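Local coordinates for cytochrome P450 (Novosphingobium aromaticivorans, PDB 3OFT), which binds protoporphyrin IX containing Fe within the largely helical fold of the cytochrome P450 family, to which it belongs as CYP101C1, at residues A[57-61]-A[306-311]; A[149-154]-A[203-207]; A[247-252]-A[368-372]. All coordinates share one frame; numbering follows the deposited sequence.

Contact 1. Residues A[57-61]-A[306-311]; sequences VRELW and LPSVLH. With HEM (protoporphyrin IX containing Fe), chain D.
A first torsion of -158° turns the Trp61 indole away from its own N and off helix 54-62, and one of -53° sets Leu306 CG beside its N on strand 303-307, so that the two side chains run antiparallel to one another. Leu306 CB lies 3.7 Å from Trp61 CE3, while Leu306 CD1 reaches back to 3.5 Å from Trp61 CA. The six-membered end of the indole carries on to the residue after the strand, Ser308, whose N stands in the ring plane, 3.6 Å from Trp61 CZ3. One turn earlier on the helix, Val57 CG1 rests 3.5 Å from Pro307 O. Arg58 CB sits over a face of the His311 ring, a CH-pi contact of 4.1 Å to the centroid; its NH1 hydrogen-bonds Thr336 OG1 and its NH2 Ile333 O. Ser308 OG bonds Val281 O. At the far edge of the indole, Trp61 NE1 donates to O2A of a haem propionate at 2.9 Å, with an N-H...O angle of 147°. Leu306, Ser308 and neighbouring strand 282-287 thus hold the indole with its N-H on a propionate oxygen; Arg98, Arg285 and His343 also bond the haem, and together these donors would probably balance its propionate charge.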
loop_
_atom_site.group_PDB
_atom_site.type_symbol
_atom_site.label_atom_id
_atom_site.label_comp_id
_atom_site.label_asym_id
_atom_site.label_seq_id
_atom_site.Cartn_x
_atom_site.Cartn_y
_atom_site.Cartn_z
ATOM N N VAL A 57 17.447 2.825 -4.244
ATOM C CA VAL A 57 15.960 2.830 -4.148
ATOM C C VAL A 57 15.518 4.209 -3.814
ATOM O O VAL A 57 14.652 4.804 -4.505
ATOM C CB VAL A 57 15.424 1.891 -3.024
ATOM C CG1 VAL A 57 13.859 2.035 -2.855
ATOM C CG2 VAL A 57 15.748 0.452 -3.355
ATOM N N ARG A 58 16.119 4.758 -2.750
ATOM C CA ARG A 58 15.701 6.078 -2.273
ATOM C C ARG A 58 15.937 7.220 -3.314
ATOM O O ARG A 58 15.070 8.112 -3.510
ATOM C CB ARG A 58 16.381 6.384 -0.931
ATOM C CG ARG A 58 15.979 7.678 -0.333
ATOM C CD ARG A 58 14.598 7.596 0.272
ATOM N NE ARG A 58 14.326 8.810 1.060
ATOM C CZ ARG A 58 13.372 8.915 1.982
ATOM N NH1 ARG A 58 12.592 7.883 2.235
ATOM N NH2 ARG A 58 13.187 10.060 2.625
ATOM N N GLU A 59 17.087 7.211 -3.973
ATOM C CA GLU A 59 17.423 8.253 -4.947
ATOM C C GLU A 59 16.544 8.191 -6.201
ATOM O O GLU A 59 16.048 9.209 -6.688
ATOM C CB GLU A 59 18.917 8.255 -5.309
ATOM C CG GLU A 59 19.367 7.169 -6.295
ATOM C CD GLU A 59 20.792 7.359 -6.815
ATOM O OE1 GLU A 59 21.317 6.394 -7.420
ATOM O OE2 GLU A 59 21.374 8.451 -6.613
ATOM N N LEU A 60 16.348 7.003 -6.740
ATOM C CA LEU A 60 15.566 6.897 -7.988
ATOM C C LEU A 60 14.071 7.162 -7.780
ATOM O O LEU A 60 13.402 7.733 -8.645
ATOM C CB LEU A 60 15.744 5.485 -8.514
ATOM C CG LEU A 60 16.871 5.170 -9.502
ATOM C CD1 LEU A 60 17.957 6.222 -9.782
ATOM C CD2 LEU A 60 17.271 3.630 -9.565
ATOM N N TRP A 61 13.548 6.779 -6.613
ATOM C CA TRP A 61 12.125 6.971 -6.305
ATOM C C TRP A 61 11.803 8.458 -6.255
ATOM O O TRP A 61 10.706 8.892 -6.641
ATOM C CB TRP A 61 11.809 6.328 -4.954
ATOM C CG TRP A 61 10.352 5.966 -4.721
ATOM C CD1 TRP A 61 9.246 6.745 -4.910
ATOM C CD2 TRP A 61 9.892 4.735 -4.181
ATOM N NE1 TRP A 61 8.095 6.036 -4.532
ATOM C CE2 TRP A 61 8.483 4.807 -4.082
ATOM C CE3 TRP A 61 10.537 3.567 -3.775
ATOM C CZ2 TRP A 61 7.702 3.736 -3.599
ATOM C CZ3 TRP A 61 9.764 2.501 -3.282
ATOM C CH2 TRP A 61 8.358 2.604 -3.201
ATOM N N LEU A 306 11.207 -0.444 -8.092
ATOM C CA LEU A 306 11.704 0.109 -6.835
ATOM C C LEU A 306 10.980 -0.515 -5.644
ATOM O O LEU A 306 9.844 -0.145 -5.367
ATOM C CB LEU A 306 11.472 1.627 -6.807
ATOM C CG LEU A 306 11.997 2.430 -7.983
ATOM C CD1 LEU A 306 11.634 3.889 -7.798
ATOM C CD2 LEU A 306 13.534 2.278 -8.125
ATOM N N PRO A 307 11.651 -1.423 -4.912
ATOM C CA PRO A 307 11.055 -2.040 -3.754
ATOM C C PRO A 307 11.352 -1.267 -2.481
ATOM O O PRO A 307 12.497 -1.150 -2.083
ATOM C CB PRO A 307 11.697 -3.417 -3.721
ATOM C CG PRO A 307 13.064 -3.202 -4.311
ATOM C CD PRO A 307 12.919 -2.075 -5.300
ATOM N N SER A 308 10.314 -0.781 -1.815
ATOM C CA SER A 308 10.535 -0.033 -0.562
ATOM C C SER A 308 11.255 -0.853 0.521
ATOM O O SER A 308 12.023 -0.271 1.289
ATOM C CB SER A 308 9.231 0.551 -0.007
ATOM O OG SER A 308 8.327 -0.500 0.301
ATOM N N VAL A 309 11.049 -2.172 0.547
ATOM C CA VAL A 309 11.686 -3.051 1.543
ATOM C C VAL A 309 13.225 -2.930 1.490
ATOM O O VAL A 309 13.869 -3.002 2.523
ATOM C CB VAL A 309 11.225 -4.546 1.413
ATOM C CG1 VAL A 309 11.705 -5.144 0.083
ATOM C CG2 VAL A 309 11.710 -5.418 2.637
ATOM N N LEU A 310 13.805 -2.671 0.311
ATOM C CA LEU A 310 15.249 -2.635 0.176
ATOM C C LEU A 310 15.837 -1.263 0.540
ATOM O O LEU A 310 17.044 -1.084 0.562
ATOM C CB LEU A 310 15.609 -3.068 -1.259
ATOM C CG LEU A 310 16.024 -4.524 -1.453
ATOM C CD1 LEU A 310 15.800 -5.562 -0.266
ATOM C CD2 LEU A 310 15.947 -5.097 -2.843
ATOM N N HIS A 311 14.993 -0.276 0.824
ATOM C CA HIS A 311 15.476 0.890 1.611
ATOM C C HIS A 311 15.308 0.640 3.107
ATOM O O HIS A 311 16.319 0.625 3.860
ATOM C CB HIS A 311 14.754 2.189 1.201
ATOM C CG HIS A 311 15.207 3.407 1.950
ATOM N ND1 HIS A 311 16.531 3.762 2.086
ATOM C CD2 HIS A 311 14.498 4.363 2.584
ATOM C CE1 HIS A 311 16.619 4.874 2.796
ATOM N NE2 HIS A 311 15.399 5.267 3.092
HETATM C CHA HEM D . 0.758 6.733 -3.241
HETATM C CHB HEM D . 1.806 3.211 -0.046
HETATM C CHC HEM D . -2.547 3.776 1.962
HETATM C CHD HEM D . -3.918 6.451 -1.789
HETATM C C1A HEM D . 1.425 5.780 -2.493
HETATM C C2A HEM D . 2.815 5.429 -2.668
HETATM C C3A HEM D . 3.132 4.470 -1.806
HETATM C C4A HEM D . 1.921 4.136 -1.054
HETATM C CMA HEM D . 4.523 3.793 -1.714
HETATM C CAA HEM D . 3.799 6.105 -3.666
HETATM C CBA HEM D . 3.598 5.464 -5.021
HETATM C CGA HEM D . 4.590 5.977 -6.054
HETATM O O1A HEM D . 4.434 5.611 -7.261
HETATM O O2A HEM D . 5.555 6.744 -5.744
HETATM C C1B HEM D . 0.720 3.052 0.805
HETATM C C2B HEM D . 0.669 2.198 1.963
HETATM C C3B HEM D . -0.551 2.373 2.510
HETATM C C4B HEM D . -1.278 3.334 1.704
HETATM C CMB HEM D . 1.829 1.299 2.427
HETATM C CAB HEM D . -1.221 1.730 3.728
HETATM C CBB HEM D . -0.640 0.770 4.471
HETATM C C1C HEM D . -3.345 4.544 1.166
HETATM C C2C HEM D . -4.707 4.978 1.443
HETATM C C3C HEM D . -5.084 5.706 0.354
HETATM C C4C HEM D . -3.962 5.824 -0.549
HETATM C CMC HEM D . -5.527 4.599 2.718
HETATM C CAC HEM D . -6.402 6.460 0.051
HETATM C CBC HEM D . -7.582 6.047 0.501
HETATM C C1D HEM D . -2.809 6.796 -2.489
HETATM C C2D HEM D . -2.823 7.663 -3.659
HETATM C C3D HEM D . -1.367 7.777 -4.071
HETATM C C4D HEM D . -0.608 6.954 -3.170
HETATM C CMD HEM D . -4.065 8.376 -4.305
HETATM C CAD HEM D . -0.865 8.625 -5.275
HETATM C CBD HEM D . -0.259 9.901 -4.667
HETATM C CGD HEM D . 0.404 10.642 -5.834
HETATM O O1D HEM D . 0.658 10.063 -6.909
HETATM O O2D HEM D . 0.745 11.821 -5.693
HETATM N NA HEM D . 0.907 4.979 -1.474
HETATM N NB HEM D . -0.466 3.752 0.722
HETATM N NC HEM D . -2.918 5.116 -0.023
HETATM N ND HEM D . -1.503 6.384 -2.250
HETATM FE FE HEM D . -0.975 5.116 -0.712
HETATM O O HOH W 1 -1.681 3.355 -2.168
#

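Contact 2. Residues A[149-154]-A[203-207]; sequences FLTLID and DDLFS
Leu152 and Leu205 meet where two helix ends abut: a Schellman motif closes helix 144-152, and an N-capped turn opens helix 205-210. Asp154, at positive phi (55°), turns the chain out of the first helix; Asp204 is the N-cap of the second. Among the polar contacts, Leu205 N donates to Leu152 O at 3.0 Å, nearly straight at 169°, so a carbonyl from the last turn of one helix is taken up by the first N-H of the other. Asp204 CB packs against the same end, 3.5 Å from Leu152 O and 3.4 Å from Ile153 O. The apolar contacts begin with the two leucines, which run abreast in a common direction, Leu152 CD1 being 4.0 Å from Leu205 CD2. Ile153 CG2 makes a CH-pi contact, centrally over one face of the Phe206 ring and 3.6 Å from its centroid. The same ring is met at CZ by Phe149 CZ, 3.6 Å away, in an oblique pair with planes 72° apart, and it packs against Cys228 and Leu231 of helix 221-252. The cap itself is a bond from Ser207 N to Asp204 OD1, 3.1 Å long, with the donor standing above the carboxylate plane rather than in it.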
loop_
_atom_site.group_PDB
_atom_site.type_symbol
_atom_site.label_atom_id
_atom_site.label_comp_id
_atom_site.label_asym_id
_atom_site.label_seq_id
_atom_site.Cartn_x
_atom_site.Cartn_y
_atom_site.Cartn_z
ATOM N N PHE A 149 -13.616 2.268 3.524
ATOM C CA PHE A 149 -13.885 3.082 2.326
ATOM C C PHE A 149 -15.302 3.612 2.335
ATOM O O PHE A 149 -15.549 4.792 2.037
ATOM C CB PHE A 149 -13.744 2.232 1.080
ATOM C CG PHE A 149 -14.094 2.964 -0.179
ATOM C CD1 PHE A 149 -13.207 3.897 -0.722
ATOM C CD2 PHE A 149 -15.333 2.757 -0.793
ATOM C CE1 PHE A 149 -13.547 4.575 -1.908
ATOM C CE2 PHE A 149 -15.668 3.425 -1.976
ATOM C CZ PHE A 149 -14.761 4.331 -2.530
ATOM N N LEU A 150 -16.242 2.714 2.620
ATOM C CA LEU A 150 -17.669 3.076 2.640
ATOM C C LEU A 150 -17.964 4.160 3.680
ATOM O O LEU A 150 -18.839 5.045 3.481
ATOM C CB LEU A 150 -18.495 1.826 2.969
ATOM C CG LEU A 150 -19.051 0.943 1.851
ATOM C CD1 LEU A 150 -18.673 1.362 0.443
ATOM C CD2 LEU A 150 -18.887 -0.541 2.104
ATOM N N THR A 151 -17.252 4.087 4.809
ATOM C CA THR A 151 -17.270 5.169 5.811
ATOM C C THR A 151 -16.673 6.476 5.296
ATOM O O THR A 151 -17.293 7.546 5.476
ATOM C CB THR A 151 -16.606 4.717 7.147
ATOM O OG1 THR A 151 -17.280 3.539 7.594
ATOM C CG2 THR A 151 -16.745 5.773 8.234
ATOM N N LEU A 152 -15.522 6.418 4.631
ATOM C CA LEU A 152 -14.873 7.639 4.107
ATOM C C LEU A 152 -15.749 8.425 3.114
ATOM O O LEU A 152 -15.744 9.654 3.129
ATOM C CB LEU A 152 -13.537 7.356 3.399
ATOM C CG LEU A 152 -12.372 6.601 4.055
ATOM C CD1 LEU A 152 -11.202 6.318 3.066
ATOM C CD2 LEU A 152 -11.876 7.276 5.317
ATOM N N ILE A 153 -16.485 7.729 2.264
ATOM C CA ILE A 153 -17.379 8.407 1.319
ATOM C C ILE A 153 -18.806 8.626 1.860
ATOM O O ILE A 153 -19.662 9.221 1.187
ATOM C CB ILE A 153 -17.355 7.749 -0.064
ATOM C CG1 ILE A 153 -17.959 6.344 -0.051
ATOM C CG2 ILE A 153 -15.923 7.731 -0.582
ATOM C CD1 ILE A 153 -18.398 5.943 -1.422
ATOM N N ASP A 154 -19.020 8.161 3.093
ATOM C CA ASP A 154 -20.279 8.283 3.813
ATOM C C ASP A 154 -21.504 7.722 3.050
ATOM O O ASP A 154 -22.485 8.437 2.823
ATOM C CB ASP A 154 -20.485 9.736 4.250
ATOM C CG ASP A 154 -21.537 9.873 5.356
ATOM O OD1 ASP A 154 -22.034 10.999 5.562
ATOM O OD2 ASP A 154 -21.882 8.846 5.993
ATOM N N ASP A 203 -19.897 16.347 2.954
ATOM C CA ASP A 203 -18.634 16.685 3.602
ATOM C C ASP A 203 -17.694 15.466 3.675
ATOM O O ASP A 203 -16.685 15.489 4.395
ATOM C CB ASP A 203 -18.920 17.148 5.016
ATOM C CG ASP A 203 -19.542 16.062 5.832
ATOM O OD1 ASP A 203 -20.120 15.146 5.213
ATOM O OD2 ASP A 203 -19.447 16.099 7.075
ATOM N N ASP A 204 -18.050 14.404 2.967
ATOM C CA ASP A 204 -17.231 13.196 2.888
ATOM C C ASP A 204 -15.996 13.381 1.999
ATOM O O ASP A 204 -15.840 14.407 1.341
ATOM C CB ASP A 204 -18.075 12.063 2.308
ATOM C CG ASP A 204 -18.487 12.352 0.880
ATOM O OD1 ASP A 204 -17.777 11.904 -0.055
ATOM O OD2 ASP A 204 -19.466 13.098 0.681
ATOM N N LEU A 205 -15.148 12.340 1.944
ATOM C CA LEU A 205 -13.916 12.402 1.147
ATOM C C LEU A 205 -14.112 12.761 -0.313
ATOM O O LEU A 205 -13.418 13.650 -0.812
ATOM C CB LEU A 205 -13.131 11.091 1.235
ATOM C CG LEU A 205 -11.786 10.970 0.520
ATOM C CD1 LEU A 205 -10.809 12.116 0.898
ATOM C CD2 LEU A 205 -11.146 9.555 0.752
ATOM N N PHE A 206 -14.997 12.063 -1.027
ATOM C CA PHE A 206 -15.149 12.343 -2.461
ATOM C C PHE A 206 -15.653 13.771 -2.662
ATOM O O PHE A 206 -15.136 14.510 -3.509
ATOM C CB PHE A 206 -16.112 11.364 -3.146
ATOM C CG PHE A 206 -15.498 10.025 -3.541
ATOM C CD1 PHE A 206 -14.183 9.685 -3.215
ATOM C CD2 PHE A 206 -16.279 9.100 -4.263
ATOM C CE1 PHE A 206 -13.638 8.415 -3.601
ATOM C CE2 PHE A 206 -15.760 7.820 -4.636
ATOM C CZ PHE A 206 -14.460 7.488 -4.311
ATOM N N SER A 207 -16.689 14.147 -1.916
ATOM C CA SER A 207 -17.288 15.492 -2.029
ATOM C C SER A 207 -16.270 16.598 -1.875
ATOM O O SER A 207 -16.294 17.616 -2.596
ATOM C CB SER A 207 -18.347 15.713 -0.945
ATOM O OG SER A 207 -19.475 14.892 -1.134
#

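Contact 3. Residues A[247-252]-A[368-372]; sequences ALHLAR and EFALA
Phe369 of strand 369-371 lays its ring against the last turns of helix 221-252. Its CB sets out beside the helix rather than at it, and the first torsion (chi1 60°) places CG between the backbone N and the carbonyl carbon, swinging the ring onto the helix surface. CD1 then lies 4.1 Å from Ala251 CB. CE1, the next atom out, comes within 3.7 Å of Ala251 N and also faces the carbonyl of Ala247, whose O stands at the ring edge, in its plane; that oxygen already accepts from Ala251 N in the helix. At the tip, CZ touches Leu250 CB at 3.5 Å. Trp362 meets the same ring edge-to-face, and Gln257 of helix 254-262 also touches it.

Two residues on, Leu371 covers the neighbouring part of the helix. Its CD2 is shared between Ala251 CB, 4.1 Å away, and Leu248 CD1, while CD1 touches the aliphatic CG of Arg252. The small Ala251 thus lies between the phenyl ring and the leucine. The backbones are joined through a single water, which donates to Ala251 O at 3.0 Å and to Phe369 O at 2.6 Å, bridging a helix carbonyl and a strand carbonyl. The axes of 247-252 and 369-371 come within 7.1 Å, at 97°. Strand 369-371 pairs with strand 386-394, which itself touches Leu248 and Ala251, so the arrangement is that of the cytochrome P450 fold, in which the C-terminal end of the long central helix packs against a small antiparallel sheet.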
loop_
_atom_site.group_PDB
_atom_site.type_symbol
_atom_site.label_atom_id
_atom_site.label_comp_id
_atom_site.label_asym_id
_atom_site.label_seq_id
_atom_site.Cartn_x
_atom_site.Cartn_y
_atom_site.Cartn_z
ATOM N N ALA A 247 -0.772 -7.679 12.498
ATOM C CA ALA A 247 -1.338 -8.816 13.266
ATOM C C ALA A 247 -0.362 -9.988 13.373
ATOM O O ALA A 247 -0.298 -10.631 14.427
ATOM C CB ALA A 247 -2.680 -9.307 12.663
ATOM N N LEU A 248 0.335 -10.278 12.277
ATOM C CA LEU A 248 1.338 -11.362 12.233
ATOM C C LEU A 248 2.439 -11.059 13.274
ATOM O O LEU A 248 2.782 -11.927 14.092
ATOM C CB LEU A 248 1.950 -11.488 10.842
ATOM C CG LEU A 248 3.144 -12.456 10.731
ATOM C CD1 LEU A 248 2.757 -13.882 11.266
ATOM C CD2 LEU A 248 3.585 -12.520 9.267
ATOM N N HIS A 249 2.938 -9.815 13.252
ATOM C CA HIS A 249 3.923 -9.386 14.245
ATOM C C HIS A 249 3.467 -9.659 15.669
ATOM O O HIS A 249 4.229 -10.294 16.462
ATOM C CB HIS A 249 4.305 -7.900 14.110
ATOM C CG HIS A 249 5.267 -7.458 15.175
ATOM N ND1 HIS A 249 6.630 -7.494 14.995
ATOM C CD2 HIS A 249 5.067 -7.036 16.447
ATOM C CE1 HIS A 249 7.235 -7.079 16.098
ATOM N NE2 HIS A 249 6.309 -6.797 16.997
ATOM N N LEU A 250 2.271 -9.183 16.018
ATOM C CA LEU A 250 1.741 -9.352 17.366
ATOM C C LEU A 250 1.588 -10.827 17.730
ATOM O O LEU A 250 1.934 -11.212 18.855
ATOM C CB LEU A 250 0.413 -8.610 17.560
ATOM C CG LEU A 250 0.465 -7.086 17.430
ATOM C CD1 LEU A 250 -0.979 -6.489 17.371
ATOM C CD2 LEU A 250 1.223 -6.502 18.641
ATOM N N ALA A 251 1.060 -11.631 16.808
ATOM C CA ALA A 251 0.910 -13.098 17.039
ATOM C C ALA A 251 2.256 -13.777 17.329
ATOM O O ALA A 251 2.334 -14.664 18.198
ATOM C CB ALA A 251 0.228 -13.775 15.836
ATOM N N ARG A 252 3.300 -13.312 16.649
ATOM C CA ARG A 252 4.645 -13.845 16.792
ATOM C C ARG A 252 5.410 -13.218 17.963
ATOM O O ARG A 252 6.432 -13.770 18.382
ATOM C CB ARG A 252 5.437 -13.628 15.496
ATOM C CG ARG A 252 5.204 -14.647 14.427
ATOM C CD ARG A 252 5.958 -14.277 13.176
ATOM N NE ARG A 252 5.852 -15.339 12.175
ATOM C CZ ARG A 252 6.205 -15.210 10.896
ATOM N NH1 ARG A 252 6.676 -14.064 10.442
ATOM N NH2 ARG A 252 6.076 -16.237 10.065
ATOM N N GLU A 368 -5.283 -12.649 24.705
ATOM C CA GLU A 368 -3.989 -12.980 24.133
ATOM C C GLU A 368 -4.229 -13.929 22.970
ATOM O O GLU A 368 -5.104 -14.822 23.058
ATOM C CB GLU A 368 -3.068 -13.613 25.175
ATOM C CG GLU A 368 -1.671 -13.853 24.630
ATOM C CD GLU A 368 -0.625 -14.179 25.700
ATOM O OE1 GLU A 368 0.543 -14.356 25.305
ATOM O OE2 GLU A 368 -0.953 -14.265 26.922
ATOM N N PHE A 369 -3.504 -13.729 21.877
ATOM C CA PHE A 369 -3.699 -14.566 20.688
ATOM C C PHE A 369 -2.362 -15.078 20.150
ATOM O O PHE A 369 -1.294 -14.526 20.467
ATOM C CB PHE A 369 -4.548 -13.847 19.596
ATOM C CG PHE A 369 -3.931 -12.574 19.093
ATOM C CD1 PHE A 369 -3.131 -12.567 17.946
ATOM C CD2 PHE A 369 -4.101 -11.387 19.794
ATOM C CE1 PHE A 369 -2.529 -11.388 17.481
ATOM C CE2 PHE A 369 -3.466 -10.175 19.338
ATOM C CZ PHE A 369 -2.699 -10.200 18.172
ATOM N N ALA A 370 -2.415 -16.131 19.322
ATOM C CA ALA A 370 -1.210 -16.781 18.816
ATOM C C ALA A 370 -1.466 -17.387 17.456
ATOM O O ALA A 370 -2.626 -17.515 17.026
ATOM C CB ALA A 370 -0.754 -17.916 19.799
ATOM N N LEU A 371 -0.392 -17.818 16.791
ATOM C CA LEU A 371 -0.597 -18.577 15.565
ATOM C C LEU A 371 -1.207 -19.958 15.898
ATOM O O LEU A 371 -0.953 -20.510 16.974
ATOM C CB LEU A 371 0.717 -18.749 14.818
ATOM C CG LEU A 371 1.356 -17.474 14.250
ATOM C CD1 LEU A 371 2.717 -17.883 13.725
ATOM C CD2 LEU A 371 0.534 -16.816 13.147
ATOM N N ALA A 372 -2.005 -20.493 14.985
ATOM C CA ALA A 372 -2.533 -21.861 15.123
ATOM C C ALA A 372 -1.399 -22.882 15.150
ATOM O O ALA A 372 -0.378 -22.692 14.480
ATOM C CB ALA A 372 -3.488 -22.185 13.999
HETATM O O HOH W 2 1.166 -15.249 20.953
#

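The three contacts are well separated: the centres of contacts 1 and 2 lie about 32 Å apart on opposite sides of the chain's centre, and the centre of contact 3 lies about 29 Å from that of contact 1 and about 32 Å from that of contact 2. The haem is their common reference. Contact 1 bonds it directly, with the Trp61 side chain also about 7 Å from the bound (2R,5R)-hexane-2,5-diol; the Leu152 side chain of contact 2 comes within about 4 Å of the haem, whereas that of Ala247 in contact 3 stays about 13 Å away. Helix 221-252 runs from beside contact 2 to contact 3 and carries Thr238 of the diol pocket. Val281 and Val283 of that pocket bond to segment 306-311.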